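Local coordinates for protein arylmalonate decarboxylase (Bordetella bronchiseptica, PDB 3DTV) that catalyses the decarboxylation of 2-aryl-2-methylmalonates to 2-arylpropionates, releasing carbon dioxide and consuming a proton, at residues T6-M11 against P32-G37; A17-A22 against G190-D195; A107-L112 against A135-E140; V117-L122 against S142-G147. All coordinates share one frame; numbering follows the deposited sequence.

Contact 1 of 4, residues T6-M11 against P32-G37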
# COMPACT_ATOMS: atom_id res chain seq x y z
N THR D 6 1.08 5.13 -21.11
CA THR D 6 0.58 6.08 -20.10
C THR D 6 -0.80 5.75 -19.55
O THR D 6 -1.75 6.52 -19.73
CB THR D 6 0.52 7.53 -20.64
OG1 THR D 6 -0.21 7.54 -21.88
CG2 THR D 6 1.94 8.13 -20.82
N PRO D 7 -0.94 4.60 -18.87
CA PRO D 7 -2.28 4.20 -18.41
C PRO D 7 -2.83 5.11 -17.32
O PRO D 7 -2.07 5.61 -16.47
CB PRO D 7 -2.06 2.77 -17.88
CG PRO D 7 -0.54 2.72 -17.55
CD PRO D 7 0.12 3.63 -18.51
N THR D 8 -4.15 5.36 -17.33
CA THR D 8 -4.74 6.11 -16.20
C THR D 8 -4.89 5.18 -14.99
O THR D 8 -5.65 4.24 -15.04
CB THR D 8 -6.10 6.75 -16.57
OG1 THR D 8 -5.89 7.77 -17.58
CG2 THR D 8 -6.75 7.36 -15.35
N ILE D 9 -4.14 5.44 -13.93
CA ILE D 9 -4.20 4.64 -12.70
C ILE D 9 -5.33 5.13 -11.76
O ILE D 9 -5.32 6.27 -11.30
CB ILE D 9 -2.83 4.66 -11.95
CG1 ILE D 9 -1.71 4.20 -12.89
CG2 ILE D 9 -2.91 3.81 -10.65
CD1 ILE D 9 -1.95 2.82 -13.56
N GLY D 10 -6.31 4.28 -11.49
CA GLY D 10 -7.41 4.59 -10.58
C GLY D 10 -7.16 4.06 -9.18
O GLY D 10 -6.78 2.89 -8.98
N MET D 11 -7.36 4.89 -8.18
CA MET D 11 -7.17 4.40 -6.81
C MET D 11 -8.32 4.78 -5.92
O MET D 11 -8.74 5.94 -5.96
CB MET D 11 -5.86 4.98 -6.22
CG MET D 11 -4.58 4.32 -6.83
SD MET D 11 -3.10 4.97 -6.00
CE MET D 11 -1.95 3.66 -6.39
N PRO D 32 -1.21 9.54 -15.92
CA PRO D 32 -2.38 10.11 -15.27
C PRO D 32 -2.89 9.18 -14.16
O PRO D 32 -2.76 7.96 -14.27
CB PRO D 32 -3.43 10.15 -16.38
CG PRO D 32 -2.73 9.95 -17.63
CD PRO D 32 -1.51 9.14 -17.31
N PHE D 33 -3.43 9.75 -13.09
CA PHE D 33 -4.05 8.97 -12.03
C PHE D 33 -5.26 9.72 -11.51
O PHE D 33 -5.29 10.96 -11.58
CB PHE D 33 -3.07 8.67 -10.90
CG PHE D 33 -2.60 9.90 -10.18
CD1 PHE D 33 -3.20 10.28 -8.99
CD2 PHE D 33 -1.52 10.67 -10.70
CE1 PHE D 33 -2.81 11.40 -8.35
CE2 PHE D 33 -1.10 11.80 -10.02
CZ PHE D 33 -1.73 12.17 -8.84
N ILE D 34 -6.26 8.97 -11.02
CA ILE D 34 -7.49 9.53 -10.46
C ILE D 34 -7.78 8.77 -9.17
O ILE D 34 -7.56 7.56 -9.09
CB ILE D 34 -8.70 9.27 -11.40
CG1 ILE D 34 -8.47 9.94 -12.77
CG2 ILE D 34 -10.01 9.79 -10.76
CD1 ILE D 34 -9.48 9.51 -13.80
N ALA D 35 -8.23 9.50 -8.16
CA ALA D 35 -8.55 8.95 -6.85
C ALA D 35 -10.04 9.11 -6.60
O ALA D 35 -10.66 10.06 -7.04
CB ALA D 35 -7.71 9.67 -5.72
N SER D 36 -10.61 8.13 -5.92
CA SER D 36 -11.99 8.17 -5.48
C SER D 36 -11.98 7.94 -3.98
O SER D 36 -11.43 6.94 -3.47
CB SER D 36 -12.84 7.12 -6.19
OG SER D 36 -14.21 7.39 -6.03
N GLY D 37 -12.57 8.88 -3.27
CA GLY D 37 -12.54 8.80 -1.83
C GLY D 37 -13.75 8.06 -1.38
O GLY D 37 -14.88 8.48 -1.69
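T8 lies between P32 and I34, and its two branches divide these neighbours. Its CB carries CG2 anti to the backbone N and OG1 beside that N (chi1 -65°), which sends the branches to different partners. OG1 comes against the P32 ring, with CB of P32 at 3.6 Å and CG only slightly farther, the two side chains crossing at about a right angle. CG2 of T8 meets CD1, the tip of I34, at 3.8 Å. From I9 and F33 onward the strands run parallel, the axes of 9-11 and 33-37 lying 15° apart, and each is held by alternating N-H donors and carbonyl acceptors: I9 N gives to P32 O at 2.9 Å, I34 N to I9 O, M11 N to I34 O at 2.8 Å, and S36 N to M11 O. This pairs strand 33-37, the outermost strand of its sheet within the chain, with strand 9-13, the two being joined through helix 20-25 as a beta-alpha-beta crossover of the alpha/beta fold. Side chains alternate along each extended strand, and the register puts I9 beside F33 and M11 beside A35 on one face, where F33 CB rests on I9 O at 3.3 Å and helix 20-25 packs through P21. F33 CG takes the position between the backbone N and carbonyl carbon (chi1 64°), and its ring meets P21 and A25. On the face of I34, helix 48-64 supplies L62, and H58 ND1 of that helix hydrogen-bonds the OG of S36.

Contact 2 of 4, residues A17-A22 against G190-D195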
# COMPACT_ATOMS: atom_id res chain seq x y z
N ALA D 17 -5.94 8.63 3.85
CA ALA D 17 -4.80 8.33 2.97
C ALA D 17 -4.91 9.12 1.67
O ALA D 17 -4.52 8.61 0.64
CB ALA D 17 -4.70 6.81 2.68
N GLY D 18 -5.42 10.36 1.71
CA GLY D 18 -5.57 11.20 0.49
C GLY D 18 -4.26 11.35 -0.32
O GLY D 18 -4.27 11.41 -1.54
N LEU D 19 -3.11 11.41 0.36
CA LEU D 19 -1.82 11.73 -0.30
C LEU D 19 -1.16 10.51 -0.94
O LEU D 19 -0.15 10.59 -1.63
CB LEU D 19 -0.88 12.35 0.75
CG LEU D 19 -0.60 11.55 2.02
CD1 LEU D 19 0.43 10.43 1.77
CD2 LEU D 19 -0.08 12.52 3.07
N VAL D 20 -1.74 9.35 -0.69
CA VAL D 20 -1.14 8.07 -1.11
C VAL D 20 -0.89 7.93 -2.61
O VAL D 20 0.22 7.52 -3.01
CB VAL D 20 -1.95 6.87 -0.51
CG1 VAL D 20 -1.70 5.55 -1.31
CG2 VAL D 20 -1.52 6.74 0.97
N PRO D 21 -1.89 8.27 -3.44
CA PRO D 21 -1.70 8.20 -4.88
C PRO D 21 -0.48 9.01 -5.36
O PRO D 21 0.23 8.56 -6.24
CB PRO D 21 -3.02 8.77 -5.42
CG PRO D 21 -4.02 8.40 -4.38
CD PRO D 21 -3.27 8.68 -3.11
N ALA D 22 -0.28 10.20 -4.79
CA ALA D 22 0.79 11.11 -5.24
C ALA D 22 2.18 10.61 -4.83
O ALA D 22 3.22 10.98 -5.43
CB ALA D 22 0.55 12.55 -4.72
N GLY D 190 -0.06 8.49 5.97
CA GLY D 190 -0.25 9.85 6.47
C GLY D 190 0.89 10.77 6.07
O GLY D 190 0.81 11.97 6.25
N LEU D 191 1.94 10.21 5.47
CA LEU D 191 3.06 11.03 4.99
C LEU D 191 3.51 10.44 3.68
O LEU D 191 3.26 9.26 3.43
CB LEU D 191 4.25 10.95 5.94
CG LEU D 191 5.40 11.94 5.68
CD1 LEU D 191 5.02 13.29 6.33
CD2 LEU D 191 6.73 11.42 6.17
N LEU D 192 4.14 11.27 2.85
CA LEU D 192 4.85 10.77 1.68
C LEU D 192 6.08 9.99 2.13
O LEU D 192 6.85 10.45 2.94
CB LEU D 192 5.23 11.93 0.74
CG LEU D 192 3.99 12.74 0.27
CD1 LEU D 192 4.41 14.09 -0.40
CD2 LEU D 192 3.19 11.90 -0.65
N THR D 193 6.25 8.79 1.59
CA THR D 193 7.23 7.81 2.14
C THR D 193 8.43 7.58 1.21
O THR D 193 9.48 7.04 1.66
CB THR D 193 6.56 6.42 2.44
OG1 THR D 193 6.11 5.85 1.23
CG2 THR D 193 5.36 6.55 3.35
N LEU D 194 8.30 7.97 -0.07
CA LEU D 194 9.36 7.69 -1.07
C LEU D 194 10.79 8.05 -0.59
O LEU D 194 11.73 7.33 -0.86
CB LEU D 194 9.08 8.40 -2.39
CG LEU D 194 8.58 7.67 -3.63
CD1 LEU D 194 9.40 8.23 -4.80
CD2 LEU D 194 8.77 6.15 -3.50
N ASP D 195 10.95 9.17 0.10
CA ASP D 195 12.29 9.63 0.49
C ASP D 195 12.87 8.81 1.63
O ASP D 195 14.07 8.80 1.82
CB ASP D 195 12.29 11.12 0.82
CG ASP D 195 12.24 11.99 -0.41
OD1 ASP D 195 12.59 11.54 -1.54
OD2 ASP D 195 11.86 13.14 -0.26
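L19 and the chain from G190 to L192 meet mainly by methyl groups laid against carbonyl groups. CD2 of L19 lies 3.3 Å from G190 O, and CD1 lies 3.5 Å from L191 O, so the fork of the side chain is set against two successive peptide carbonyls. L19 CG stands between its backbone N and carbonyl carbon (chi1 55°), which carries both methyls toward the 190-192 backbone. In the reverse sense, L192 CD2 approaches L19 O at 3.7 Å. The single apolar side-chain pair joins L19 CD1 and L192 CD2 at 4.0 Å. L19 is presented by a type I beta turn from A17 to V20, closed by V20 N to A17 O at 3.2 Å, which leads into helix 20-25. The partner follows strand 183-186, so the contact brings together segments attached to the two four-stranded parallel sheets, the two-lobed architecture of the aspartate/glutamate racemase superfamily. Polar bonds lie beside the contact: G190 N binds the OH of the modified residue CME at position 188, and T193 OG1 hydrogen-bonds D23 and S210. Farther along, D195 forms a salt bridge with R26, in the stretch that follows helix 20-25.

Contact 3 of 4, residues A107-L112 against A135-E140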
# COMPACT_ATOMS: atom_id res chain seq x y z
N ALA D 107 -0.27 -5.61 -3.74
CA ALA D 107 0.94 -4.92 -4.18
C ALA D 107 2.09 -5.19 -3.23
O ALA D 107 3.23 -5.35 -3.66
CB ALA D 107 0.68 -3.40 -4.28
N VAL D 108 1.80 -5.15 -1.92
CA VAL D 108 2.79 -5.43 -0.89
C VAL D 108 3.32 -6.87 -1.07
O VAL D 108 4.52 -7.09 -1.03
CB VAL D 108 2.14 -5.28 0.49
CG1 VAL D 108 2.93 -6.04 1.52
CG2 VAL D 108 2.00 -3.78 0.86
N LEU D 109 2.43 -7.84 -1.24
CA LEU D 109 2.82 -9.25 -1.47
C LEU D 109 3.71 -9.35 -2.71
O LEU D 109 4.80 -9.94 -2.65
CB LEU D 109 1.57 -10.13 -1.66
CG LEU D 109 0.76 -10.41 -0.39
CD1 LEU D 109 -0.44 -11.16 -0.75
CD2 LEU D 109 1.57 -11.18 0.66
N ASN D 110 3.25 -8.74 -3.81
CA ASN D 110 4.06 -8.65 -5.04
C ASN D 110 5.40 -7.91 -4.90
O ASN D 110 6.39 -8.31 -5.51
CB ASN D 110 3.24 -8.05 -6.17
CG ASN D 110 2.09 -8.93 -6.57
OD1 ASN D 110 1.18 -8.50 -7.26
ND2 ASN D 110 2.11 -10.18 -6.09
N GLY D 111 5.44 -6.84 -4.12
CA GLY D 111 6.72 -6.18 -3.84
C GLY D 111 7.72 -7.07 -3.10
O GLY D 111 8.87 -7.21 -3.51
N LEU D 112 7.26 -7.64 -1.99
CA LEU D 112 8.03 -8.55 -1.18
C LEU D 112 8.51 -9.76 -1.99
O LEU D 112 9.64 -10.19 -1.87
CB LEU D 112 7.16 -9.01 -0.01
CG LEU D 112 7.38 -8.43 1.40
CD1 LEU D 112 8.32 -7.21 1.48
CD2 LEU D 112 6.06 -8.12 2.09
N ALA D 135 0.29 -9.03 10.30
CA ALA D 135 1.21 -10.16 10.37
C ALA D 135 0.55 -11.43 9.89
O ALA D 135 1.16 -12.20 9.12
CB ALA D 135 1.76 -10.35 11.80
N ALA D 136 -0.67 -11.69 10.37
CA ALA D 136 -1.37 -12.93 10.05
C ALA D 136 -1.76 -12.97 8.57
O ALA D 136 -1.72 -14.02 7.96
CB ALA D 136 -2.58 -13.08 10.92
N PHE D 137 -2.13 -11.82 7.98
CA PHE D 137 -2.31 -11.78 6.53
C PHE D 137 -1.06 -12.26 5.78
O PHE D 137 -1.15 -13.10 4.87
CB PHE D 137 -2.67 -10.39 6.08
CG PHE D 137 -2.69 -10.23 4.58
CD1 PHE D 137 -3.82 -10.58 3.85
CD2 PHE D 137 -1.60 -9.71 3.91
CE1 PHE D 137 -3.86 -10.43 2.46
CE2 PHE D 137 -1.63 -9.56 2.52
CZ PHE D 137 -2.75 -9.93 1.80
N LEU D 138 0.09 -11.68 6.14
CA LEU D 138 1.38 -12.02 5.55
C LEU D 138 1.75 -13.49 5.75
O LEU D 138 2.13 -14.15 4.80
CB LEU D 138 2.49 -11.12 6.12
CG LEU D 138 2.34 -9.63 5.84
CD1 LEU D 138 3.35 -8.80 6.69
CD2 LEU D 138 2.40 -9.24 4.35
N ALA D 139 1.65 -13.98 7.00
CA ALA D 139 1.80 -15.41 7.31
C ALA D 139 0.98 -16.33 6.42
O ALA D 139 1.51 -17.33 5.94
CB ALA D 139 1.49 -15.69 8.78
N GLU D 140 -0.30 -16.00 6.20
CA GLU D 140 -1.14 -16.74 5.27
C GLU D 140 -0.45 -16.91 3.94
O GLU D 140 -0.53 -17.98 3.31
CB GLU D 140 -2.45 -16.00 4.98
CG GLU D 140 -3.48 -16.14 6.05
CD GLU D 140 -4.84 -15.70 5.58
OE1 GLU D 140 -5.52 -16.52 4.95
OE2 GLU D 140 -5.24 -14.55 5.84
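L109 and F137 point at each other from opposite directions, and the isobutyl end of L109 meets the outer ring atoms of F137. CD1 of L109 reaches F137 CZ at 3.7 Å and CE2 at 3.8 Å, an oblique approach to the ring. CG of F137 is anti to its backbone N (chi1 173°), which projects the ring toward helix 104-115; L109 differs, its CG anti to the carbonyl carbon, and is extended only at chi2 (175°), with CD1 anti to CA. Beside this pair L138 lends a single methyl, CD2, to three residues of the other helix. V108 CG1 and L109 CD2 each lie 4.3 Å from it, and L112 CD2 lies at 4.4 Å. The segment axes stay 11.5 Å apart and cross at -56°, and the gap is bridged by side-chain ends alone. In the alpha/beta fold, helix 104-115 precedes strand 119-124 and helix 128-140 follows it; the two pack together beside the parallel sheet, where V108 and L138 both rest on L185 of strand 183-186. All five touching residues are buried and every contact is between carbons, so attraction here should come from dispersion and the exclusion of water, with little directional constraint.

Contact 4 of 4, residues V117-L122 against S142-G147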
# COMPACT_ATOMS: atom_id res chain seq x y z
N VAL D 117 11.97 -11.32 -0.51
CA VAL D 117 11.93 -11.26 0.96
C VAL D 117 10.98 -12.32 1.56
O VAL D 117 9.84 -12.46 1.13
CB VAL D 117 11.51 -9.88 1.43
CG1 VAL D 117 11.20 -9.89 2.92
CG2 VAL D 117 12.61 -8.85 1.10
N ARG D 118 11.47 -13.08 2.55
CA ARG D 118 10.64 -14.02 3.28
C ARG D 118 10.48 -13.59 4.73
O ARG D 118 9.41 -13.75 5.31
CB ARG D 118 11.25 -15.41 3.27
CG ARG D 118 10.46 -16.41 4.11
CD ARG D 118 9.80 -17.46 3.24
NE ARG D 118 8.96 -18.35 4.04
CZ ARG D 118 9.42 -19.14 5.02
NH1 ARG D 118 10.72 -19.14 5.34
NH2 ARG D 118 8.56 -19.93 5.69
N ARG D 119 11.54 -13.05 5.32
CA ARG D 119 11.48 -12.59 6.69
C ARG D 119 11.31 -11.08 6.69
O ARG D 119 12.19 -10.34 6.27
CB ARG D 119 12.71 -13.02 7.50
CG ARG D 119 12.84 -14.55 7.59
CD ARG D 119 13.88 -15.02 8.63
NE ARG D 119 13.20 -15.91 9.57
CZ ARG D 119 13.03 -15.65 10.87
NH1 ARG D 119 13.55 -14.54 11.41
NH2 ARG D 119 12.35 -16.52 11.62
N VAL D 120 10.15 -10.63 7.13
CA VAL D 120 9.81 -9.23 6.96
C VAL D 120 9.52 -8.52 8.29
O VAL D 120 8.68 -8.97 9.07
CB VAL D 120 8.66 -9.08 5.93
CG1 VAL D 120 7.46 -9.94 6.32
CG2 VAL D 120 8.32 -7.65 5.75
N ALA D 121 10.24 -7.43 8.56
CA ALA D 121 9.96 -6.61 9.72
C ALA D 121 8.90 -5.58 9.38
O ALA D 121 8.85 -5.08 8.24
CB ALA D 121 11.23 -5.92 10.22
N LEU D 122 8.04 -5.27 10.35
CA LEU D 122 6.90 -4.39 10.11
C LEU D 122 7.11 -3.01 10.71
O LEU D 122 7.52 -2.87 11.88
CB LEU D 122 5.61 -5.05 10.65
CG LEU D 122 5.31 -6.53 10.30
CD1 LEU D 122 3.95 -6.94 10.86
CD2 LEU D 122 5.34 -6.74 8.79
N SER D 142 2.59 -16.89 3.10
CA SER D 142 3.89 -17.58 3.11
C SER D 142 5.08 -16.75 3.59
O SER D 142 6.23 -17.17 3.45
CB SER D 142 4.19 -18.22 1.75
OG SER D 142 3.30 -19.31 1.50
N LEU D 143 4.80 -15.58 4.17
CA LEU D 143 5.85 -14.74 4.74
C LEU D 143 6.06 -15.07 6.22
O LEU D 143 5.20 -15.68 6.85
CB LEU D 143 5.53 -13.25 4.54
CG LEU D 143 5.91 -12.64 3.20
CD1 LEU D 143 6.94 -13.51 2.47
CD2 LEU D 143 4.71 -12.42 2.31
N VAL D 144 7.21 -14.66 6.76
CA VAL D 144 7.45 -14.72 8.19
C VAL D 144 7.59 -13.30 8.73
O VAL D 144 8.67 -12.69 8.65
CB VAL D 144 8.69 -15.58 8.56
CG1 VAL D 144 8.85 -15.71 10.07
CG2 VAL D 144 8.60 -16.95 7.92
N PRO D 145 6.50 -12.74 9.27
CA PRO D 145 6.58 -11.49 10.02
C PRO D 145 7.52 -11.64 11.22
O PRO D 145 7.38 -12.59 11.98
CB PRO D 145 5.15 -11.30 10.52
CG PRO D 145 4.32 -12.08 9.62
CD PRO D 145 5.12 -13.24 9.17
N THR D 146 8.45 -10.70 11.36
CA THR D 146 9.45 -10.73 12.44
C THR D 146 9.20 -9.57 13.43
O THR D 146 8.20 -9.58 14.14
CB THR D 146 10.88 -10.69 11.87
OG1 THR D 146 11.04 -9.51 11.06
CG2 THR D 146 11.19 -11.95 11.05
N GLY D 147 10.08 -8.57 13.48
CA GLY D 147 9.87 -7.40 14.34
C GLY D 147 8.62 -6.58 13.98
O GLY D 147 8.07 -6.70 12.89
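V144 N gives a straight bond to R118 O (2.8 Å, 170°), and V120 N to V144 O and T146 N to V120 O continue the parallel pairing. L122 N then binds G147 O at 2.9 Å, so one extra residue is accommodated on the 144-147 side between the acceptors V144 O and G147 O. A side-chain bond joins these: R118 NE donates to S142 O at 3.0 Å, with an N-H...O angle of 145°, and the oxygen lies at the guanidinium edge, 17° out of its plane. S142 is the C-prime residue of the Schellman motif that ends helix 128-140. T146 OG1 hydrogen-bonds S181 OG, its approach to V120 O being weak. V144 spreads its methyls over two arginines. CG2 sits 3.7 Å above the guanidinium plane of R118, over its centre, and CG1 lies over a face of the R119 group with NH2 at 3.9 Å. R119 NH1 meets T146 CG2 at 3.5 Å and forms a salt bridge to D180. On the far side of the strands, V120 CG1 and L143 CB pack at 4.2 Å. Strand 144-150 is an outermost strand of its sheet within the chain, strand 119-124 standing between it and strand 183-186; helix 128-140 completes their beta-alpha-beta unit and brings L138 onto L122, L143 and P145.

From the N terminus, contact 1 closes the first loop, pairing strand 9-13 with strand 33-37 around helix 20-25. Contact 2 opens inside that loop and closes far later, at 190-195, so the two cross; P21 touches M11, F33 and A35. Contacts 3 and 4 are both nested within the long loop of contact 2, and they cross each other, opening at 107-112 and 117-122 and closing at 135-140 and 142-147. Their centres lie about 8 Å apart and they touch, whereas those of contacts 1 and 4 are about 30 Å apart. Contacts 1 and 4 each join neighbouring strands of one sheet; contact 3 joins helices 104-115 and 128-140, which flank strand 119-124 in the chain; contact 2 links the two sheet regions.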